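Local coordinates for solute Binding Protein BlMnBP1, Blac_00780 in complex with mannopentaose (Bifidobacterium, PDB 6I5W) that binds manno-oligosaccharides as a solute-binding protein of a bifidobacterial ABC transporter, probably handing beta-mannan fragments to the membrane components for uptake, at residues G254-G259 with P272-A277; V137-V142 with P281-Y286. All coordinates share one frame; numbering follows the deposited sequence.

Contact 1 of 2, residues G254-G259 with P272-A277. With BMA (beta-D-mannopyranose), chain B.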
ATOM      1  N   GLY A 254       3.969 -16.453  -9.770  1.00 33.52           N
ATOM      2  CA  GLY A 254       4.221 -17.300 -10.909  1.00 32.88           C
ATOM      3  C   GLY A 254       2.926 -17.756 -11.560  1.00 39.68           C
ATOM      4  O   GLY A 254       2.771 -17.690 -12.778  1.00 41.84           O
ATOM      5  N   LYS A 255       1.971 -18.209 -10.749  1.00 34.84           N
ATOM      6  CA  LYS A 255       0.702 -18.672 -11.287  1.00 38.59           C
ATOM      7  C   LYS A 255       0.046 -17.585 -12.128  1.00 43.23           C
ATOM      8  O   LYS A 255      -0.438 -17.838 -13.241  1.00 40.82           O
ATOM      9  CB  LYS A 255      -0.215 -19.126 -10.149  1.00 39.46           C
ATOM     10  CG  LYS A 255       0.310 -20.398  -9.431  1.00 45.87           C
ATOM     11  CD  LYS A 255      -0.652 -20.997  -8.382  1.00 45.77           C
ATOM     12  CE  LYS A 255      -2.128 -20.831  -8.783  1.00 66.80           C
ATOM     13  NZ  LYS A 255      -3.006 -21.975  -8.379  1.00 76.18           N
ATOM     14  N   MET A 256       0.022 -16.364 -11.610  1.00 28.53           N
ATOM     15  CA  MET A 256      -0.638 -15.238 -12.304  1.00 36.79           C
ATOM     16  C   MET A 256       0.062 -14.999 -13.630  1.00 39.63           C
ATOM     17  O   MET A 256      -0.625 -14.826 -14.607  1.00 35.02           O
ATOM     18  CB  MET A 256      -0.625 -13.941 -11.502  1.00 30.09           C
ATOM     19  CG  MET A 256      -1.007 -12.727 -12.322  1.00 42.67           C
ATOM     20  SD  MET A 256      -2.383 -11.870 -11.614  1.00 53.13           S
ATOM     21  CE  MET A 256      -2.918 -10.887 -13.002  1.00 39.31           C
ATOM     22  N   ASN A 257       1.382 -14.956 -13.641  1.00 35.87           N
ATOM     23  CA  ASN A 257       2.090 -14.721 -14.894  1.00 36.77           C
ATOM     24  C   ASN A 257       1.792 -15.826 -15.906  1.00 35.28           C
ATOM     25  O   ASN A 257       1.635 -15.548 -17.102  1.00 39.01           O
ATOM     26  CB  ASN A 257       3.579 -14.561 -14.564  1.00 40.34           C
ATOM     27  CG  ASN A 257       4.395 -14.189 -15.750  1.00 43.36           C
ATOM     28  OD1 ASN A 257       4.706 -13.013 -15.991  1.00 42.06           O
ATOM     29  ND2 ASN A 257       4.730 -15.193 -16.534  1.00 39.91           N
ATOM     30  N   ASN A 258       1.620 -17.057 -15.455  1.00 36.23           N
ATOM     31  CA  ASN A 258       1.282 -18.159 -16.344  1.00 40.88           C
ATOM     32  C   ASN A 258      -0.202 -18.237 -16.707  1.00 46.87           C
ATOM     33  O   ASN A 258      -0.617 -19.225 -17.303  1.00 35.60           O
ATOM     34  CB  ASN A 258       1.648 -19.501 -15.704  1.00 42.28           C
ATOM     35  CG  ASN A 258       3.101 -19.822 -15.799  1.00 57.71           C
ATOM     36  OD1 ASN A 258       3.815 -19.314 -16.676  1.00 50.22           O
ATOM     37  ND2 ASN A 258       3.562 -20.700 -14.908  1.00 62.45           N
ATOM     38  N   GLY A 259      -1.017 -17.268 -16.325  1.00 37.82           N
ATOM     39  CA  GLY A 259      -2.426 -17.364 -16.606  1.00 32.77           C
ATOM     40  C   GLY A 259      -3.226 -18.366 -15.787  1.00 33.39           C
ATOM     41  O   GLY A 259      -4.337 -18.712 -16.193  1.00 34.04           O
ATOM     42  N   PRO A 272       5.038  -5.080 -11.434  1.00 31.55           N
ATOM     43  CA  PRO A 272       6.369  -5.607 -11.816  1.00 32.06           C
ATOM     44  C   PRO A 272       6.695  -6.973 -11.248  1.00 28.85           C
ATOM     45  O   PRO A 272       7.382  -7.771 -11.883  1.00 32.62           O
ATOM     46  CB  PRO A 272       7.339  -4.567 -11.250  1.00 35.70           C
ATOM     47  CG  PRO A 272       6.538  -3.382 -10.939  1.00 38.37           C
ATOM     48  CD  PRO A 272       5.148  -3.821 -10.678  1.00 34.41           C
ATOM     49  N   GLN A 273       6.250  -7.257 -10.040  1.00 31.51           N
ATOM     50  CA  GLN A 273       6.593  -8.535  -9.445  1.00 27.84           C
ATOM     51  C   GLN A 273       5.873  -9.676 -10.162  1.00 34.64           C
ATOM     52  O   GLN A 273       6.423 -10.774 -10.316  1.00 35.34           O
ATOM     53  CB  GLN A 273       6.252  -8.540  -7.952  1.00 25.58           C
ATOM     54  CG  GLN A 273       6.554  -7.249  -7.225  1.00 28.93           C
ATOM     55  CD  GLN A 273       6.631  -7.440  -5.726  1.00 32.93           C
ATOM     56  OE1 GLN A 273       6.451  -8.551  -5.211  1.00 30.42           O
ATOM     57  NE2 GLN A 273       6.904  -6.359  -5.012  1.00 27.22           N
ATOM     58  N   MET A 274       4.631  -9.431 -10.580  1.00 37.88           N
ATOM     59  CA  MET A 274       3.908 -10.379 -11.418  1.00 34.75           C
ATOM     60  C   MET A 274       4.579 -10.529 -12.780  1.00 37.34           C
ATOM     61  O   MET A 274       4.838 -11.646 -13.233  1.00 31.94           O
ATOM     62  CB  MET A 274       2.459  -9.917 -11.577  1.00 36.48           C
ATOM     63  CG  MET A 274       1.748  -9.691 -10.260  1.00 33.40           C
ATOM     64  SD  MET A 274       1.655 -11.213  -9.346  1.00 36.12           S
ATOM     65  CE  MET A 274       1.008 -10.548  -7.824  1.00 34.91           C
ATOM     66  N   LYS A 275       4.908  -9.407 -13.422  1.00 34.21           N
ATOM     67  CA  LYS A 275       5.550  -9.466 -14.726  1.00 33.74           C
ATOM     68  C   LYS A 275       6.805 -10.318 -14.698  1.00 44.11           C
ATOM     69  O   LYS A 275       6.971 -11.223 -15.524  1.00 43.04           O
ATOM     70  CB  LYS A 275       5.897  -8.057 -15.210  1.00 32.20           C
ATOM     71  CG  LYS A 275       4.705  -7.151 -15.386  1.00 33.02           C
ATOM     72  CD  LYS A 275       5.013  -5.942 -16.277  1.00 36.06           C
ATOM     73  CE  LYS A 275       3.742  -5.416 -16.953  1.00 43.94           C
ATOM     74  NZ  LYS A 275       4.008  -4.275 -17.883  1.00 59.65           N
ATOM     75  N   GLN A 276       7.720 -10.020 -13.772  1.00 39.03           N
ATOM     76  CA  GLN A 276       9.012 -10.682 -13.695  1.00 42.34           C
ATOM     77  C   GLN A 276       8.883 -12.149 -13.315  1.00 39.56           C
ATOM     78  O   GLN A 276       9.865 -12.881 -13.434  1.00 40.53           O
ATOM     79  CB  GLN A 276       9.917  -9.990 -12.646  1.00 44.54           C
ATOM     80  CG  GLN A 276      10.208  -8.516 -12.912  1.00 56.14           C
ATOM     81  CD  GLN A 276      10.709  -7.755 -11.668  1.00 64.57           C
ATOM     82  OE1 GLN A 276      10.613  -8.242 -10.526  1.00 52.27           O
ATOM     83  NE2 GLN A 276      11.227  -6.547 -11.886  1.00 59.70           N
ATOM     84  N   ALA A 277       7.716 -12.582 -12.849  1.00 38.79           N
ATOM     85  CA  ALA A 277       7.585 -13.887 -12.211  1.00 40.30           C
ATOM     86  C   ALA A 277       7.570 -15.053 -13.202  1.00 35.27           C
ATOM     87  O   ALA A 277       7.543 -16.207 -12.773  1.00 44.48           O
ATOM     88  CB  ALA A 277       6.322 -13.926 -11.355  1.00 36.37           C
TER
HETATM   89  C1  BMA B   1       8.165 -10.216  -1.094  1.00 37.40           C
HETATM   90  C2  BMA B   1       7.681  -9.056  -1.928  1.00 33.47           C
HETATM   91  C3  BMA B   1       7.069  -7.996  -1.003  1.00 31.57           C
HETATM   92  C4  BMA B   1       6.102  -8.625  -0.034  1.00 23.98           C
HETATM   93  C5  BMA B   1       6.724  -9.836   0.678  1.00 25.68           C
HETATM   94  C6  BMA B   1       5.745 -10.481   1.600  1.00 29.94           C
HETATM   95  O1  BMA B   1       8.621 -11.137  -2.025  1.00 40.83           O
HETATM   96  O2  BMA B   1       6.677  -9.522  -2.758  1.00 37.74           O
HETATM   97  O3  BMA B   1       6.468  -7.001  -1.835  1.00 29.61           O
HETATM   98  O4  BMA B   1       5.697  -7.736   0.938  1.00 27.25           O
HETATM   99  O5  BMA B   1       7.075 -10.743  -0.373  1.00 25.59           O
HETATM  100  O6  BMA B   1       6.410 -11.275   2.541  1.00 34.56           O
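The last turns of helices 249-257 and 270-276 lie against each other, closest where the CA atoms of Gly-254 and Ala-277 come within 5.0 Å and, one turn on, where Asn-257 faces Met-274. The methyl CB of Ala-277 points toward the other helix and packs 3.8 Å from Gly-254 N; a short side chain suits this close approach. Met-256 and Met-274 meet through the CB of the first and the SD of the second, 4.2 Å apart; the bend of Met-274 at chi2 (-62°) turns its sulfur toward the other helix. Flexible thioethers suit this buried place, where both also pack on Met-264 of strand 261-267. Asn-257 swings CG anti to its own N (chi1 -175°), which carries the amide across to the end of helix 270-276, by the carbonyl oxygens of Met-274 and Lys-275. Gly-259, with positive phi, closes the first helix in a Schellman motif, with Glu-260 N bonded to Lys-255 O and Gly-259 N to Met-256 O. On another side of helix 270-276, Gln-273 holds a mannose of the bound glycan with both ends of its amide: OE1 accepts from O2 at 2.6 Å, and NE2 donates to O3 at 3.3 Å. Trp-249 and Lys-253 bind the same sugar. Methionine and alanine packing thus does much of the joining, while the Gln-273 amide, able to donate and accept, reads two neighbouring hydroxyls.

Contact 2 of 2, residues V137-V142 with P281-Y286. With ZN (zinc ion), chain X.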
ATOM      1  N   VAL A 137      -4.674  -6.208 -10.298  1.00 25.77           N
ATOM      2  CA  VAL A 137      -3.767  -6.822 -11.260  1.00 29.57           C
ATOM      3  C   VAL A 137      -4.564  -7.894 -11.989  1.00 32.71           C
ATOM      4  O   VAL A 137      -5.400  -8.576 -11.383  1.00 25.82           O
ATOM      5  CB  VAL A 137      -2.519  -7.407 -10.591  1.00 33.18           C
ATOM      6  CG1 VAL A 137      -1.482  -7.750 -11.677  1.00 32.97           C
ATOM      7  CG2 VAL A 137      -1.947  -6.412  -9.593  1.00 39.73           C
ATOM      8  N   TYR A 138      -4.359  -8.021 -13.300  1.00 30.21           N
ATOM      9  CA  TYR A 138      -5.181  -8.920 -14.116  1.00 29.22           C
ATOM     10  C   TYR A 138      -4.310  -9.422 -15.259  1.00 32.36           C
ATOM     11  O   TYR A 138      -3.357  -8.748 -15.693  1.00 30.48           O
ATOM     12  CB  TYR A 138      -6.496  -8.218 -14.565  1.00 29.38           C
ATOM     13  CG  TYR A 138      -6.375  -7.336 -15.776  1.00 31.19           C
ATOM     14  CD1 TYR A 138      -6.025  -6.007 -15.654  1.00 23.24           C
ATOM     15  CD2 TYR A 138      -6.636  -7.829 -17.038  1.00 24.46           C
ATOM     16  CE1 TYR A 138      -5.869  -5.222 -16.759  1.00 28.34           C
ATOM     17  CE2 TYR A 138      -6.501  -7.032 -18.125  1.00 27.61           C
ATOM     18  CZ  TYR A 138      -6.120  -5.745 -17.990  1.00 27.79           C
ATOM     19  OH  TYR A 138      -6.003  -4.962 -19.101  1.00 32.83           O
ATOM     20  N   ASN A 139      -4.595 -10.656 -15.660  1.00 26.86           N
ATOM     21  CA  ASN A 139      -3.900 -11.331 -16.754  1.00 31.02           C
ATOM     22  C   ASN A 139      -4.718 -11.114 -18.021  1.00 33.90           C
ATOM     23  O   ASN A 139      -5.859 -11.569 -18.117  1.00 32.65           O
ATOM     24  CB  ASN A 139      -3.713 -12.815 -16.442  1.00 29.40           C
ATOM     25  CG  ASN A 139      -3.020 -13.569 -17.571  1.00 28.30           C
ATOM     26  OD1 ASN A 139      -3.438 -13.490 -18.710  1.00 35.91           O
ATOM     27  ND2 ASN A 139      -1.968 -14.308 -17.236  1.00 28.66           N
ATOM     28  N   LYS A 140      -4.166 -10.364 -18.966  1.00 37.28           N
ATOM     29  CA  LYS A 140      -4.933  -9.998 -20.148  1.00 40.96           C
ATOM     30  C   LYS A 140      -5.238 -11.228 -20.999  1.00 35.36           C
ATOM     31  O   LYS A 140      -6.295 -11.298 -21.621  1.00 40.01           O
ATOM     32  CB  LYS A 140      -4.164  -8.957 -20.959  1.00 42.50           C
ATOM     33  CG  LYS A 140      -3.874  -7.674 -20.202  1.00 47.85           C
ATOM     34  CD  LYS A 140      -2.507  -7.098 -20.595  1.00 54.81           C
ATOM     35  CE  LYS A 140      -2.512  -5.571 -20.641  1.00 70.51           C
ATOM     36  NZ  LYS A 140      -1.458  -5.062 -21.574  1.00 72.41           N
ATOM     37  N   LYS A 141      -4.334 -12.212 -21.013  1.00 36.14           N
ATOM     38  CA  LYS A 141      -4.558 -13.411 -21.805  1.00 43.83           C
ATOM     39  C   LYS A 141      -5.759 -14.195 -21.284  1.00 36.29           C
ATOM     40  O   LYS A 141      -6.562 -14.705 -22.075  1.00 35.74           O
ATOM     41  CB  LYS A 141      -3.281 -14.262 -21.812  1.00 41.24           C
ATOM     42  CG  LYS A 141      -3.559 -15.733 -22.023  1.00 51.40           C
ATOM     43  CD  LYS A 141      -2.317 -16.586 -22.128  1.00 70.60           C
ATOM     44  CE  LYS A 141      -2.623 -17.989 -21.598  1.00 81.33           C
ATOM     45  NZ  LYS A 141      -3.875 -18.573 -22.164  1.00 65.89           N
ATOM     46  N   VAL A 142      -5.901 -14.290 -19.953  1.00 37.39           N
ATOM     47  CA  VAL A 142      -7.057 -14.944 -19.335  1.00 24.91           C
ATOM     48  C   VAL A 142      -8.340 -14.195 -19.665  1.00 35.57           C
ATOM     49  O   VAL A 142      -9.357 -14.801 -20.047  1.00 34.56           O
ATOM     50  CB  VAL A 142      -6.838 -15.054 -17.810  1.00 37.62           C
ATOM     51  CG1 VAL A 142      -8.116 -15.519 -17.101  1.00 30.02           C
ATOM     52  CG2 VAL A 142      -5.638 -15.940 -17.485  1.00 39.10           C
ATOM     53  N   PRO A 281       5.452 -11.488 -19.424  1.00 46.26           N
ATOM     54  CA  PRO A 281       5.213 -10.214 -18.738  1.00 40.71           C
ATOM     55  C   PRO A 281       4.181  -9.352 -19.465  1.00 42.43           C
ATOM     56  O   PRO A 281       3.485  -8.544 -18.846  1.00 36.03           O
ATOM     57  CB  PRO A 281       6.591  -9.553 -18.730  1.00 41.32           C
ATOM     58  CG  PRO A 281       7.282 -10.141 -19.900  1.00 39.63           C
ATOM     59  CD  PRO A 281       6.825 -11.567 -19.954  1.00 41.03           C
ATOM     60  N   ASP A 282       4.043  -9.503 -20.763  1.00 46.52           N
ATOM     61  CA  ASP A 282       3.072  -8.687 -21.467  1.00 42.45           C
ATOM     62  C   ASP A 282       1.656  -9.220 -21.288  1.00 40.78           C
ATOM     63  O   ASP A 282       0.722  -8.576 -21.765  1.00 39.17           O
ATOM     64  CB  ASP A 282       3.445  -8.577 -22.948  1.00 61.45           C
ATOM     65  CG  ASP A 282       4.893  -8.081 -23.161  1.00 80.78           C
ATOM     66  OD1 ASP A 282       5.332  -7.135 -22.466  1.00 98.81           O
ATOM     67  OD2 ASP A 282       5.604  -8.646 -24.027  1.00 93.89           O
ATOM     68  N   ASP A 283       1.459 -10.359 -20.597  1.00 34.93           N
ATOM     69  CA  ASP A 283       0.100 -10.773 -20.252  1.00 34.44           C
ATOM     70  C   ASP A 283      -0.419 -10.035 -18.989  1.00 36.00           C
ATOM     71  O   ASP A 283      -1.596 -10.150 -18.634  1.00 33.36           O
ATOM     72  CB  ASP A 283      -0.000 -12.301 -20.011  1.00 40.15           C
ATOM     73  CG  ASP A 283       0.261 -13.204 -21.284  1.00 37.13           C
ATOM     74  OD1 ASP A 283       0.547 -12.751 -22.413  1.00 34.30           O
ATOM     75  OD2 ASP A 283       0.243 -14.453 -21.137  1.00 40.09           O
ATOM     76  N   ILE A 284       0.430  -9.286 -18.282  1.00 34.27           N
ATOM     77  CA  ILE A 284       0.052  -8.725 -16.983  1.00 32.85           C
ATOM     78  C   ILE A 284      -0.357  -7.279 -17.193  1.00 28.98           C
ATOM     79  O   ILE A 284       0.374  -6.484 -17.780  1.00 35.58           O
ATOM     80  CB  ILE A 284       1.184  -8.832 -15.958  1.00 30.45           C
ATOM     81  CG1 ILE A 284       1.622 -10.283 -15.770  1.00 33.86           C
ATOM     82  CG2 ILE A 284       0.761  -8.236 -14.578  1.00 32.51           C
ATOM     83  CD1 ILE A 284       0.607 -11.157 -15.126  1.00 40.32           C
ATOM     84  N   GLY A 285      -1.542  -6.938 -16.742  1.00 27.09           N
ATOM     85  CA  GLY A 285      -1.997  -5.561 -16.768  1.00 23.81           C
ATOM     86  C   GLY A 285      -2.540  -5.152 -15.414  1.00 23.66           C
ATOM     87  O   GLY A 285      -2.519  -5.916 -14.457  1.00 28.36           O
ATOM     88  N   TYR A 286      -3.044  -3.933 -15.372  1.00 21.78           N
ATOM     89  CA  TYR A 286      -3.473  -3.317 -14.129  1.00 25.34           C
ATOM     90  C   TYR A 286      -4.738  -2.562 -14.482  1.00 28.32           C
ATOM     91  O   TYR A 286      -4.761  -1.850 -15.488  1.00 30.68           O
ATOM     92  CB  TYR A 286      -2.391  -2.387 -13.557  1.00 22.09           C
ATOM     93  CG  TYR A 286      -2.586  -2.108 -12.071  1.00 24.63           C
ATOM     94  CD1 TYR A 286      -2.569  -3.136 -11.149  1.00 21.27           C
ATOM     95  CD2 TYR A 286      -2.815  -0.829 -11.610  1.00 29.66           C
ATOM     96  CE1 TYR A 286      -2.748  -2.912  -9.821  1.00 28.85           C
ATOM     97  CE2 TYR A 286      -2.999  -0.597 -10.286  1.00 30.46           C
ATOM     98  CZ  TYR A 286      -3.006  -1.663  -9.408  1.00 30.00           C
ATOM     99  OH  TYR A 286      -3.217  -1.433  -8.057  1.00 42.94           O
TER
HETATM  100 ZN    ZN X 727       1.599 -14.954 -22.645  1.00 47.11          ZN
HETATM  101  O   HOH W   1      -0.310 -15.689 -19.079  1.00 34.29           O
HETATM  102  O   HOH W   2       0.580 -16.473 -24.094  1.00 43.53           O
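Tyr-138 and Gly-285 form the hydrogen-bonded pair of a short antiparallel sheet contact between strands 123-139 and 284-288, flanked by the non-hydrogen-bonded pairs Val-137 with Tyr-286 and Asn-139 with Ile-284. Gly-285 N gives Tyr-138 O a nearly straight bond (2.8 Å, 173°). Glycine suits this position because the Tyr-138 ring and the Lys-140 chain crowd the side where a CB would stand. Val-137 sends CG1 to Ile-284 CG2 and CG2 to the edge of the Tyr-286 ring, 3.6 Å from CE1; the Tyr-286 hydroxyl bonds beyond, to Leu-266 O. Lys-140 can be followed outward: CB and CG pass Asp-283 O, CD is 3.7 Å from both Asp-283 O and Asp-282 O, CE reaches Gly-285 CA, and NZ is nearest Asp-282 O, at 4.1 Å too far for a hydrogen bond. Its aliphatic length thus runs along the 3-10 turn 281-283 and ends at the start of strand 284-288. Its backbone N bonds Asp-283 O at 2.6 Å, in the carbonyl plane. Asn-139, a classic N-cap residue, turns OD1 back to accept from Val-142 N, while ND2 donates a hydrogen bond to Met-256 O. A water links ND2 to Asp-283 OD2, and that carboxylate grips a zinc ion with both oxygens, OD2 at 2.1 Å and OD1 at 2.5 Å.

From the N terminus, strand 123-139 and the start of helix 140-145 come first, and contact 2 closes a long loop when the chain returns at 281-286, 139 residues later. Contact 1 is nested inside it, joining helix 249-257 to helix 270-276 across a short loop that contains strand 261-267. Strand 284-288 is the next strand after helix 270-276, beyond a short turn; the contact centres lie about 8 Å apart. Ile-284 makes a shared wall, packing on Met-256 and Asn-257 of one helix and Met-274 and Lys-275 of the other. Together they tie the helix pair, both of which contribute residues to the glycan site, to strands 123-139 and 284-288 of the mixed sheet.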